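Local structure of SusD homolog (Bacteroides thetaiotaomicron, 3EHM) at residues D281-P286 / A385-G390; T391-G396 / W420-G425; I121-N126 / V175-T180; L23-R28 / P116-I121; T494-N499 / A503-L508. The protein probably binds mucin O-glycans as a SusD-like outer-membrane lipoprotein that helps a gut bacterium use these host sugars. All coordinates share one frame; numbering follows the deposited sequence.

Contact 1: residues D281-P286 / A385-G390; sequences DGYKDP and ATYLSG
A buried tyrosine–aspartate contact joins two helix ends in this SusD-like fold: Tyr387, in the last turn of helix 384-388, reaches the loop that follows helix 274-282. That helix closes in a Schellman motif, with Lys284 at positive phi, and the chain turned there brings Tyr283, Asp285 and Pro286 round the Tyr387 ring. The ring stands out from its helix with CG anti to the backbone N (chi1 -178°), which carries the phenol into the angle between Tyr283 and Asp285. Its OH gives a weak hydrogen bond to Asp285 OD2 (2.8 Å), the ring and carboxylate planes lying 55° apart. The acid has a stronger partner in Arg287, and the phenol another in Gln440 of helix 429-445, so a polar group set in the interior has more than one polar partner. Apolar contact comes from Tyr283, whose CB lies 3.7 Å from Tyr387 CE2, and from Pro286 CD, 4.1 Å from Tyr387 CD2. Tyrosine suits the place because a flat apolar body ends in a hydroxyl. A leucine in place of Tyr387 would probably deprive Asp285 and Gln440 of a polar partner and open a gap beside Tyr283. The backbones are also bridged: one water donates to Tyr283 O and to Tyr387 O, at 2.8 Å from each of these two oxygens.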
# COMPACT_ATOMS: atom_id res chain seq x y z
N ASP A 281 -18.40 -9.19 0.71
CA ASP A 281 -19.63 -9.98 0.60
C ASP A 281 -20.11 -10.47 1.97
O ASP A 281 -21.26 -10.25 2.35
CB ASP A 281 -19.39 -11.20 -0.30
CG ASP A 281 -20.65 -12.03 -0.49
OD1 ASP A 281 -21.52 -11.62 -1.30
OD2 ASP A 281 -20.78 -13.08 0.17
N GLY A 282 -19.24 -11.15 2.70
CA GLY A 282 -19.61 -11.68 4.00
C GLY A 282 -20.03 -10.63 5.02
O GLY A 282 -20.89 -10.89 5.86
N TYR A 283 -19.42 -9.46 4.94
CA TYR A 283 -19.73 -8.37 5.87
C TYR A 283 -20.91 -7.54 5.39
O TYR A 283 -21.29 -6.57 6.05
CB TYR A 283 -18.51 -7.45 6.03
CG TYR A 283 -17.32 -8.03 6.78
CD1 TYR A 283 -16.13 -7.31 6.86
CD2 TYR A 283 -17.39 -9.26 7.44
CE1 TYR A 283 -15.04 -7.79 7.57
CE2 TYR A 283 -16.30 -9.75 8.16
CZ TYR A 283 -15.12 -9.01 8.22
OH TYR A 283 -14.03 -9.45 8.94
N LYS A 284 -21.49 -7.90 4.24
CA LYS A 284 -22.60 -7.14 3.68
C LYS A 284 -22.15 -5.67 3.62
O LYS A 284 -22.87 -4.76 4.05
CB LYS A 284 -23.85 -7.29 4.55
CG LYS A 284 -24.39 -8.72 4.59
CD LYS A 284 -25.79 -8.78 5.21
CE LYS A 284 -26.44 -10.14 5.00
NZ LYS A 284 -27.87 -10.17 5.44
N ASP A 285 -20.96 -5.48 3.07
CA ASP A 285 -20.32 -4.17 2.95
C ASP A 285 -20.80 -3.37 1.74
O ASP A 285 -20.66 -3.81 0.60
CB ASP A 285 -18.80 -4.37 2.83
CG ASP A 285 -18.00 -3.20 3.35
OD1 ASP A 285 -18.33 -2.04 3.01
OD2 ASP A 285 -17.04 -3.44 4.10
N PRO A 286 -21.37 -2.18 1.98
CA PRO A 286 -21.86 -1.34 0.87
C PRO A 286 -20.71 -0.83 -0.00
O PRO A 286 -20.94 -0.25 -1.07
CB PRO A 286 -22.59 -0.21 1.59
CG PRO A 286 -21.78 -0.06 2.86
CD PRO A 286 -21.58 -1.50 3.27
N ALA A 385 -24.07 2.20 10.72
CA ALA A 385 -24.54 1.64 11.99
C ALA A 385 -24.95 0.18 11.83
O ALA A 385 -24.66 -0.65 12.70
CB ALA A 385 -25.73 2.46 12.52
N THR A 386 -25.61 -0.13 10.73
CA THR A 386 -26.04 -1.50 10.46
C THR A 386 -24.80 -2.35 10.22
O THR A 386 -24.72 -3.50 10.66
CB THR A 386 -26.94 -1.57 9.20
OG1 THR A 386 -28.14 -0.83 9.44
CG2 THR A 386 -27.29 -3.02 8.86
N TYR A 387 -23.82 -1.78 9.53
CA TYR A 387 -22.58 -2.49 9.24
C TYR A 387 -21.80 -2.80 10.53
O TYR A 387 -21.27 -3.89 10.69
CB TYR A 387 -21.71 -1.67 8.29
CG TYR A 387 -20.42 -2.35 7.89
CD1 TYR A 387 -19.23 -2.11 8.58
CD2 TYR A 387 -20.38 -3.24 6.82
CE1 TYR A 387 -18.04 -2.74 8.21
CE2 TYR A 387 -19.20 -3.88 6.44
CZ TYR A 387 -18.03 -3.62 7.14
OH TYR A 387 -16.87 -4.22 6.75
N LEU A 388 -21.75 -1.82 11.43
CA LEU A 388 -21.02 -1.97 12.69
C LEU A 388 -21.62 -2.97 13.66
O LEU A 388 -20.95 -3.42 14.59
CB LEU A 388 -20.89 -0.61 13.39
CG LEU A 388 -19.90 0.39 12.79
CD1 LEU A 388 -20.04 1.73 13.47
CD2 LEU A 388 -18.49 -0.15 12.94
N SER A 389 -22.89 -3.31 13.48
CA SER A 389 -23.52 -4.27 14.37
C SER A 389 -23.57 -5.65 13.72
O SER A 389 -24.13 -6.59 14.28
CB SER A 389 -24.93 -3.80 14.76
OG SER A 389 -25.76 -3.66 13.62
N GLY A 390 -22.96 -5.77 12.55
CA GLY A 390 -22.94 -7.04 11.85
C GLY A 390 -22.02 -8.05 12.48
O GLY A 390 -20.92 -7.71 12.94
O HOH W 1 -21.49 -5.94 8.76

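Contact 2: residues T391-G396 / W420-G425; sequences TGKPTG and WDDYTG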
# COMPACT_ATOMS: atom_id res chain seq x y z
N THR A 391 -22.44 -9.31 12.51
CA THR A 391 -21.65 -10.38 13.10
C THR A 391 -21.33 -11.47 12.07
O THR A 391 -21.02 -12.61 12.43
CB THR A 391 -22.40 -11.02 14.29
OG1 THR A 391 -23.60 -11.64 13.81
CG2 THR A 391 -22.76 -9.96 15.32
N GLY A 392 -21.40 -11.12 10.79
CA GLY A 392 -21.10 -12.08 9.75
C GLY A 392 -19.60 -12.22 9.52
O GLY A 392 -18.83 -11.31 9.83
N LYS A 393 -19.19 -13.37 8.99
CA LYS A 393 -17.79 -13.63 8.72
C LYS A 393 -17.54 -13.58 7.21
O LYS A 393 -18.48 -13.70 6.42
CB LYS A 393 -17.38 -15.00 9.27
CG LYS A 393 -17.07 -15.02 10.76
CD LYS A 393 -18.26 -14.60 11.60
CE LYS A 393 -17.97 -14.67 13.08
NZ LYS A 393 -19.15 -14.22 13.89
N PRO A 394 -16.28 -13.39 6.79
CA PRO A 394 -16.01 -13.34 5.36
C PRO A 394 -16.49 -14.58 4.62
O PRO A 394 -16.53 -15.68 5.18
CB PRO A 394 -14.50 -13.15 5.29
CG PRO A 394 -14.01 -13.75 6.57
CD PRO A 394 -15.04 -13.27 7.57
N THR A 395 -16.84 -14.41 3.35
CA THR A 395 -17.33 -15.51 2.55
C THR A 395 -16.20 -16.27 1.88
O THR A 395 -15.29 -15.67 1.31
CB THR A 395 -18.27 -15.00 1.46
OG1 THR A 395 -19.27 -14.17 2.05
CG2 THR A 395 -18.94 -16.18 0.75
N GLY A 396 -16.26 -17.59 1.97
CA GLY A 396 -15.23 -18.40 1.35
C GLY A 396 -15.54 -18.61 -0.11
O GLY A 396 -16.65 -18.35 -0.57
N TRP A 420 -17.18 -4.90 16.98
CA TRP A 420 -16.10 -4.88 17.95
C TRP A 420 -16.20 -5.91 19.08
O TRP A 420 -15.23 -6.60 19.37
CB TRP A 420 -15.96 -3.47 18.54
CG TRP A 420 -14.83 -3.35 19.51
CD1 TRP A 420 -14.90 -3.43 20.88
CD2 TRP A 420 -13.45 -3.16 19.20
NE1 TRP A 420 -13.65 -3.29 21.43
CE2 TRP A 420 -12.74 -3.13 20.42
CE3 TRP A 420 -12.74 -3.01 18.00
CZ2 TRP A 420 -11.35 -2.95 20.48
CZ3 TRP A 420 -11.36 -2.84 18.05
CH2 TRP A 420 -10.68 -2.81 19.29
N ASP A 421 -17.37 -6.00 19.70
CA ASP A 421 -17.59 -6.91 20.82
C ASP A 421 -17.88 -8.37 20.46
O ASP A 421 -18.15 -9.19 21.35
CB ASP A 421 -18.74 -6.38 21.69
CG ASP A 421 -18.55 -4.93 22.09
OD1 ASP A 421 -17.48 -4.60 22.63
OD2 ASP A 421 -19.48 -4.12 21.86
N ASP A 422 -17.83 -8.71 19.17
CA ASP A 422 -18.11 -10.07 18.71
C ASP A 422 -16.81 -10.85 18.47
O ASP A 422 -16.13 -10.63 17.47
CB ASP A 422 -18.94 -10.00 17.42
CG ASP A 422 -19.35 -11.36 16.92
OD1 ASP A 422 -19.93 -12.15 17.70
OD2 ASP A 422 -19.12 -11.65 15.72
N TYR A 423 -16.49 -11.77 19.38
CA TYR A 423 -15.24 -12.54 19.27
C TYR A 423 -15.36 -14.01 18.87
O TYR A 423 -16.15 -14.76 19.44
CB TYR A 423 -14.46 -12.43 20.57
CG TYR A 423 -14.18 -11.01 20.95
CD1 TYR A 423 -14.95 -10.37 21.92
CD2 TYR A 423 -13.22 -10.27 20.28
CE1 TYR A 423 -14.76 -9.01 22.20
CE2 TYR A 423 -13.03 -8.92 20.55
CZ TYR A 423 -13.80 -8.30 21.51
OH TYR A 423 -13.63 -6.95 21.73
N THR A 424 -14.54 -14.41 17.90
CA THR A 424 -14.53 -15.78 17.43
C THR A 424 -13.85 -16.66 18.47
O THR A 424 -14.19 -17.83 18.62
CB THR A 424 -13.81 -15.88 16.08
OG1 THR A 424 -14.56 -15.14 15.11
CG2 THR A 424 -13.69 -17.33 15.63
N GLY A 425 -12.88 -16.09 19.18
CA GLY A 425 -12.20 -16.84 20.23
C GLY A 425 -11.09 -17.79 19.84
O GLY A 425 -10.66 -18.60 20.67
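Lys393 runs past Thr424 to reach the carboxylate of Asp422, the two charged side chains coming from opposite directions. Its NZ makes a salt bridge to Asp422 OD2 at 3.2 Å, using the syn lone pair of that oxygen. The lysine chain is bent at its second torsion (chi2 61°) and straight beyond it, a shape that folds the ammonium group back over its own loop. There NZ also donates to Thr391 O at 2.9 Å, with the donor tilted 29° from the carbonyl plane. One ammonium group thus ties its own loop and the facing one together, and a long, flexible lysine suits this double reach.

Asp422 points its CB toward the other loop, and OD2 accepts a further hydrogen bond from Ser417, so OD2 has two partners. Thr391 crosses the carboxylate at about a right angle, its CB 3.6 Å from Asp422 OD2 and its CG2 4.0 Å from Asp422 CG. Short of the lysine's tip, Lys393 CE passes 4.0 Å from Thr424 OG1, a hydroxyl bound to Asn415 O. Lys436 and Glu432 of helix 429-445 hold the backbone at Asp422 and Thr424. The arrangement is a surface salt bridge pinning together two irregular parts of the long connection between helices 384-388 and 429-445.

Contact 3: residues I121-N126 / V175-T180; sequences ILEIAN and VELLNT
Glu123 and Leu177 meet at about a right angle, the aliphatic part of the acid lying against the branched end of the leucine. Glu123 CG is 4.0 Å from Leu177 CD2, while its CB rests 4.1 Å from Leu178 CG, so the two neighbouring leucines take successive carbons of one side chain. Leu178 also crosses Ile124 at about a right angle, with Leu178 CD2 4.1 Å from Ile124 CG1. Ile124, beta-branched, and Leu178, branched at CG, suit their buried places, since both offer methyl-bearing branches with no polar atom to satisfy.

A glutamate in such surroundings needs help for its carboxylate. Its chain is bent at the second torsion (chi2 -45°), which curls the carboxylate forward along its own helix, toward Asn126, whose ND2 donates to Glu123 OE1 at 3.2 Å in a nearly straight bond (167°). The acceptor lies nearly in the amide plane of Asn126, but the oxygen is met from well above the carboxylate plane. Ser174, just before 175-180, gives OE1 another hydrogen bond across the helix pair. An alanine at Glu123 would probably leave Ser174 and Asn126 each without this acceptor and open a gap against both leucines.

Near the end of helix 160-178, Leu177 O accepts from both the backbone N and OG1 of Thr180. Val201 of helix 197-215 packs on the same Leu178. This is helix-to-helix packing between 116-140 and 160-178, consistent with the TPR-like helical framework of SusD proteins.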
# COMPACT_ATOMS: atom_id res chain seq x y z
N ILE A 121 10.71 24.32 0.48
CA ILE A 121 10.54 23.54 -0.74
C ILE A 121 11.27 22.21 -0.59
O ILE A 121 10.71 21.16 -0.89
CB ILE A 121 11.11 24.29 -1.96
CG1 ILE A 121 10.14 25.42 -2.36
CG2 ILE A 121 11.33 23.33 -3.12
CD1 ILE A 121 10.61 26.23 -3.55
N LEU A 122 12.51 22.27 -0.11
CA LEU A 122 13.30 21.06 0.08
C LEU A 122 12.63 20.11 1.07
O LEU A 122 12.59 18.90 0.84
CB LEU A 122 14.71 21.41 0.56
CG LEU A 122 15.62 20.23 0.94
CD1 LEU A 122 15.75 19.28 -0.23
CD2 LEU A 122 16.98 20.73 1.37
N GLU A 123 12.12 20.64 2.18
CA GLU A 123 11.47 19.78 3.17
C GLU A 123 10.19 19.15 2.63
O GLU A 123 9.86 18.02 2.97
CB GLU A 123 11.18 20.56 4.46
CG GLU A 123 12.43 20.96 5.25
CD GLU A 123 13.45 19.83 5.39
OE1 GLU A 123 13.05 18.67 5.62
OE2 GLU A 123 14.66 20.12 5.27
N ILE A 124 9.47 19.88 1.78
CA ILE A 124 8.25 19.33 1.19
C ILE A 124 8.69 18.21 0.24
O ILE A 124 8.08 17.14 0.19
CB ILE A 124 7.46 20.42 0.42
CG1 ILE A 124 6.83 21.39 1.42
CG2 ILE A 124 6.38 19.77 -0.47
CD1 ILE A 124 6.16 22.59 0.79
N ALA A 125 9.77 18.46 -0.49
CA ALA A 125 10.31 17.46 -1.40
C ALA A 125 10.77 16.24 -0.60
O ALA A 125 10.63 15.10 -1.05
CB ALA A 125 11.48 18.05 -2.19
N ASN A 126 11.31 16.48 0.59
CA ASN A 126 11.77 15.40 1.45
C ASN A 126 10.60 14.52 1.91
O ASN A 126 10.72 13.30 2.01
CB ASN A 126 12.52 15.95 2.67
CG ASN A 126 13.93 16.42 2.33
OD1 ASN A 126 14.51 16.02 1.32
ND2 ASN A 126 14.51 17.26 3.19
N VAL A 175 8.85 18.69 9.73
CA VAL A 175 7.75 19.27 10.48
C VAL A 175 8.19 20.51 11.27
O VAL A 175 7.53 21.55 11.24
CB VAL A 175 7.15 18.23 11.46
CG1 VAL A 175 6.13 18.90 12.38
CG2 VAL A 175 6.48 17.11 10.66
N GLU A 176 9.31 20.40 11.96
CA GLU A 176 9.82 21.52 12.73
C GLU A 176 9.99 22.77 11.87
O GLU A 176 9.64 23.88 12.29
CB GLU A 176 11.17 21.17 13.37
CG GLU A 176 12.08 22.38 13.52
CD GLU A 176 12.97 22.32 14.75
OE1 GLU A 176 12.67 21.51 15.66
OE2 GLU A 176 13.95 23.10 14.81
N LEU A 177 10.53 22.60 10.68
CA LEU A 177 10.75 23.73 9.79
C LEU A 177 9.47 24.25 9.17
O LEU A 177 9.20 25.45 9.19
CB LEU A 177 11.75 23.36 8.70
CG LEU A 177 12.14 24.50 7.75
CD1 LEU A 177 13.60 24.35 7.34
CD2 LEU A 177 11.24 24.52 6.54
N LEU A 178 8.66 23.34 8.63
CA LEU A 178 7.41 23.72 7.98
C LEU A 178 6.40 24.34 8.94
O LEU A 178 5.52 25.10 8.52
CB LEU A 178 6.81 22.51 7.27
CG LEU A 178 7.69 21.97 6.13
CD1 LEU A 178 7.08 20.72 5.53
CD2 LEU A 178 7.86 23.04 5.07
N ASN A 179 6.52 24.03 10.22
CA ASN A 179 5.61 24.58 11.22
C ASN A 179 5.85 26.08 11.42
O ASN A 179 5.05 26.75 12.08
CB ASN A 179 5.76 23.84 12.55
CG ASN A 179 4.75 22.72 12.70
OD1 ASN A 179 4.90 21.84 13.55
ND2 ASN A 179 3.70 22.75 11.89
N THR A 180 6.93 26.60 10.86
CA THR A 180 7.24 28.02 10.99
C THR A 180 6.85 28.78 9.73
O THR A 180 6.98 30.01 9.67
CB THR A 180 8.73 28.26 11.27
OG1 THR A 180 9.51 27.86 10.13
CG2 THR A 180 9.18 27.47 12.49

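Contact 4: residues L23-R28 / P116-I121; sequences LKYGAR and PSEQAI
Glu118 is the first residue of 116-121 to meet helix 23-36. Its chain, bent at the second torsion, brings OE2 to two donors of the other helix. Lys24 NZ pairs with Glu118 OE2 at 2.9 Å, a salt bridge weak as a hydrogen bond; the exact placement of the lysine's end is doubtful, because its CE crowds the same oxygen. Tyr25 OH gives Glu118 OE2 a second weak bond, also of 2.9 Å. The oxygen sits at the edge of the phenol ring, in its plane, with the carboxylate turned 67° from that ring. Glu118 OE1 is bound by Ser113, so both oxygens have partners.

One turn on, Ile121 presents two methyl groups to the same ring. Its CG2 lies over one face, 4.0 Å from the ring centroid and 18° off the normal, a CH-pi contact, while CD1 touches Tyr25 CD1 at 3.5 Å. With Lys24 CG opposite, an aliphatic carbon lies over each face, both offset toward the rim.

The short helical segments run nearly parallel, 8° apart with axes 11.8 Å from each other, a spacing tyrosine can bridge. Its apolar body serves the buried isoleucine and its hydroxyl the carboxylate, whose negative charge the nearby ammonium group probably stabilises.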
# COMPACT_ATOMS: atom_id res chain seq x y z
N LEU A 23 10.40 28.56 -10.18
CA LEU A 23 10.41 27.95 -11.50
C LEU A 23 11.41 26.81 -11.63
O LEU A 23 11.14 25.82 -12.30
CB LEU A 23 10.71 29.00 -12.58
CG LEU A 23 9.53 29.85 -13.06
CD1 LEU A 23 10.05 31.03 -13.86
CD2 LEU A 23 8.60 28.99 -13.90
N LYS A 24 12.56 26.94 -10.98
CA LYS A 24 13.59 25.91 -11.06
C LYS A 24 13.24 24.60 -10.36
O LYS A 24 13.87 23.58 -10.64
CB LYS A 24 14.91 26.45 -10.49
CG LYS A 24 14.87 26.85 -9.03
CD LYS A 24 16.19 27.49 -8.63
CE LYS A 24 16.14 28.03 -7.21
NZ LYS A 24 17.41 28.72 -6.85
N TYR A 25 12.25 24.62 -9.48
CA TYR A 25 11.84 23.42 -8.75
C TYR A 25 10.57 22.75 -9.29
O TYR A 25 10.36 21.56 -9.11
CB TYR A 25 11.60 23.76 -7.28
CG TYR A 25 12.81 24.28 -6.55
CD1 TYR A 25 12.86 25.60 -6.09
CD2 TYR A 25 13.91 23.46 -6.30
CE1 TYR A 25 13.97 26.08 -5.40
CE2 TYR A 25 15.02 23.93 -5.62
CZ TYR A 25 15.05 25.23 -5.17
OH TYR A 25 16.16 25.69 -4.49
N GLY A 26 9.72 23.55 -9.94
CA GLY A 26 8.45 23.07 -10.47
C GLY A 26 8.35 21.74 -11.20
O GLY A 26 7.66 20.83 -10.73
N ALA A 27 9.00 21.64 -12.35
CA ALA A 27 8.95 20.42 -13.15
C ALA A 27 9.45 19.21 -12.36
O ALA A 27 8.86 18.13 -12.41
CB ALA A 27 9.77 20.59 -14.42
N ARG A 28 10.55 19.40 -11.65
CA ARG A 28 11.14 18.34 -10.84
C ARG A 28 10.19 17.87 -9.75
O ARG A 28 10.03 16.67 -9.53
CB ARG A 28 12.44 18.83 -10.22
CG ARG A 28 13.57 18.97 -11.22
CD ARG A 28 14.64 19.92 -10.71
NE ARG A 28 15.83 19.87 -11.55
CZ ARG A 28 16.42 20.94 -12.06
NH1 ARG A 28 15.93 22.15 -11.82
NH2 ARG A 28 17.52 20.81 -12.80
N PRO A 116 14.36 30.88 3.55
CA PRO A 116 13.40 30.01 4.23
C PRO A 116 12.40 29.35 3.29
O PRO A 116 12.01 28.21 3.51
CB PRO A 116 12.73 30.95 5.24
CG PRO A 116 12.81 32.29 4.56
CD PRO A 116 14.22 32.28 4.01
N SER A 117 11.99 30.06 2.24
CA SER A 117 11.04 29.50 1.29
C SER A 117 11.67 28.34 0.52
O SER A 117 10.99 27.37 0.18
CB SER A 117 10.54 30.58 0.32
OG SER A 117 11.61 31.10 -0.46
N GLU A 118 12.97 28.44 0.24
CA GLU A 118 13.66 27.37 -0.46
C GLU A 118 13.86 26.18 0.48
O GLU A 118 13.81 25.03 0.05
CB GLU A 118 15.01 27.83 -0.99
CG GLU A 118 14.92 28.77 -2.17
CD GLU A 118 16.11 28.63 -3.10
OE1 GLU A 118 17.26 28.62 -2.61
OE2 GLU A 118 15.90 28.53 -4.33
N GLN A 119 14.10 26.47 1.75
CA GLN A 119 14.27 25.41 2.75
C GLN A 119 12.96 24.63 2.84
O GLN A 119 12.96 23.41 2.98
CB GLN A 119 14.59 26.00 4.12
CG GLN A 119 15.95 26.66 4.24
CD GLN A 119 16.14 27.33 5.59
OE1 GLN A 119 15.35 27.12 6.52
NE2 GLN A 119 17.19 28.14 5.70
N ALA A 120 11.85 25.36 2.78
CA ALA A 120 10.52 24.77 2.85
C ALA A 120 10.27 23.87 1.65
O ALA A 120 9.67 22.79 1.77
CB ALA A 120 9.47 25.88 2.91
N ILE A 121 10.71 24.32 0.48
CA ILE A 121 10.54 23.54 -0.74
C ILE A 121 11.27 22.21 -0.59
O ILE A 121 10.71 21.16 -0.89
CB ILE A 121 11.11 24.29 -1.96
CG1 ILE A 121 10.14 25.42 -2.36
CG2 ILE A 121 11.33 23.33 -3.12
CD1 ILE A 121 10.61 26.23 -3.55

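Contact 5: residues T494-N499 / A503-L508; sequences TAYNSN and AEIPTL
Tyr496 packs on Ile505 and Pro506 where two short helical turns, the weakly bonded helix 495-498 and helix 505-509, are joined by a brief loop in the SusD-like fold.

The contact across the two segments is van der Waals in kind, and one aromatic side chain carries most of it. With CG beside the backbone N and anti to the carbonyl carbon (chi1 -77°), the ring of Tyr496 reaches over to the start of the second helix. There its far end meets Ile505, crossing it obliquely: Tyr496 CZ is 4.2 Å from Ile505 CB. Pro506 comes to the ring at its edge, near its plane, with CD 3.8 Å from Tyr496 OH. The CD2-CE2 side of the ring lies near Ala503 N and CA, with Ala503 N 4.0 Å from Tyr496 CD2, while the alanine's methyl points away. Proline, already limited in its backbone angles, suits the first turn of a helix, where its lack of an N-H costs little.

Polar interactions gather at the flanks. Asn499 is buried, and both ends of its amide have partners: OD1 accepts from the backbone N of Asn501 in the connecting turn, and ND2 donates to Pro155 O. Glu504 forms a salt bridge with Lys156, so the same neighbouring loop is bound by both segments. Phe157 of that loop touches Asn499 and Ile505 alike.

The closest approach between the two segments is that of Tyr496 OH to Ile505 CB, 3.4 Å.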
# COMPACT_ATOMS: atom_id res chain seq x y z
N THR A 494 21.90 -9.23 -10.93
CA THR A 494 22.90 -8.50 -11.70
C THR A 494 23.21 -7.12 -11.14
O THR A 494 24.26 -6.56 -11.45
CB THR A 494 22.48 -8.33 -13.18
OG1 THR A 494 21.34 -7.48 -13.26
CG2 THR A 494 22.16 -9.69 -13.80
N ALA A 495 22.31 -6.57 -10.32
CA ALA A 495 22.55 -5.25 -9.74
C ALA A 495 23.79 -5.27 -8.86
O ALA A 495 24.50 -4.26 -8.74
CB ALA A 495 21.33 -4.80 -8.93
N TYR A 496 24.06 -6.41 -8.24
CA TYR A 496 25.24 -6.57 -7.38
C TYR A 496 26.53 -6.31 -8.15
O TYR A 496 27.53 -5.89 -7.56
CB TYR A 496 25.29 -7.98 -6.80
CG TYR A 496 24.34 -8.23 -5.66
CD1 TYR A 496 22.97 -8.26 -5.86
CD2 TYR A 496 24.83 -8.48 -4.38
CE1 TYR A 496 22.10 -8.54 -4.80
CE2 TYR A 496 23.98 -8.76 -3.33
CZ TYR A 496 22.62 -8.79 -3.54
OH TYR A 496 21.79 -9.10 -2.49
N ASN A 497 26.52 -6.59 -9.45
CA ASN A 497 27.69 -6.40 -10.29
C ASN A 497 28.02 -4.92 -10.52
O ASN A 497 29.18 -4.57 -10.77
CB ASN A 497 27.47 -7.08 -11.64
CG ASN A 497 27.34 -8.58 -11.52
OD1 ASN A 497 26.70 -9.23 -12.36
ND2 ASN A 497 27.94 -9.15 -10.49
N SER A 498 27.01 -4.06 -10.41
CA SER A 498 27.21 -2.63 -10.64
C SER A 498 27.44 -1.80 -9.38
O SER A 498 27.75 -0.61 -9.46
CB SER A 498 26.01 -2.07 -11.41
OG SER A 498 25.84 -2.74 -12.65
N ASN A 499 27.27 -2.42 -8.21
CA ASN A 499 27.46 -1.72 -6.94
C ASN A 499 28.03 -2.69 -5.90
O ASN A 499 27.29 -3.50 -5.33
CB ASN A 499 26.14 -1.16 -6.43
CG ASN A 499 26.29 -0.37 -5.14
OD1 ASN A 499 27.30 -0.50 -4.44
ND2 ASN A 499 25.29 0.43 -4.81
N ALA A 503 26.85 -6.21 -1.79
CA ALA A 503 27.27 -7.51 -1.30
C ALA A 503 26.89 -7.70 0.17
O ALA A 503 26.81 -8.81 0.67
CB ALA A 503 28.79 -7.66 -1.47
N GLU A 504 26.65 -6.58 0.84
CA GLU A 504 26.29 -6.58 2.25
C GLU A 504 24.80 -6.81 2.52
O GLU A 504 24.40 -7.07 3.66
CB GLU A 504 26.74 -5.24 2.85
CG GLU A 504 26.02 -4.79 4.09
CD GLU A 504 26.57 -3.48 4.64
OE1 GLU A 504 26.69 -2.51 3.86
OE2 GLU A 504 26.87 -3.44 5.85
N ILE A 505 23.98 -6.75 1.47
CA ILE A 505 22.53 -6.92 1.60
C ILE A 505 22.05 -8.12 2.42
O ILE A 505 21.24 -7.96 3.33
CB ILE A 505 21.86 -6.97 0.20
CG1 ILE A 505 22.00 -5.61 -0.48
CG2 ILE A 505 20.38 -7.34 0.34
CD1 ILE A 505 21.35 -4.48 0.27
N PRO A 506 22.54 -9.33 2.11
CA PRO A 506 22.09 -10.48 2.90
C PRO A 506 22.34 -10.30 4.40
O PRO A 506 21.51 -10.71 5.23
CB PRO A 506 22.89 -11.64 2.31
CG PRO A 506 22.99 -11.25 0.87
CD PRO A 506 23.35 -9.77 0.96
N THR A 507 23.47 -9.70 4.76
CA THR A 507 23.78 -9.47 6.16
C THR A 507 22.81 -8.43 6.74
O THR A 507 22.35 -8.56 7.88
CB THR A 507 25.23 -8.96 6.34
OG1 THR A 507 26.15 -9.92 5.80
CG2 THR A 507 25.54 -8.76 7.82
N LEU A 508 22.50 -7.41 5.95
CA LEU A 508 21.57 -6.38 6.41
C LEU A 508 20.17 -6.97 6.58
O LEU A 508 19.42 -6.55 7.46
CB LEU A 508 21.54 -5.22 5.42
CG LEU A 508 22.86 -4.45 5.29
CD1 LEU A 508 22.73 -3.41 4.19
CD2 LEU A 508 23.22 -3.79 6.61

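The five contacts form two touching pairs and one that stands apart. Contacts 1 and 2, with centres 11 Å apart, meet where Asp281 OD2 probably hydrogen-bonds Thr395 OG1 at 2.6 Å and Tyr283 packs on Pro394. Contacts 3 and 4, also 11 Å apart by centres, share Ile121 on helix 116-140, which helix 23-36 and helix 160-178 both pack against. The pairs lie far from each other: the centres of contacts 2 and 4 are 50 Å apart, on opposite sides of the chain's centre. Contact 5 touches neither pair, its nearest atoms being about 20 Å from contact 3 and about 33 Å from contact 2.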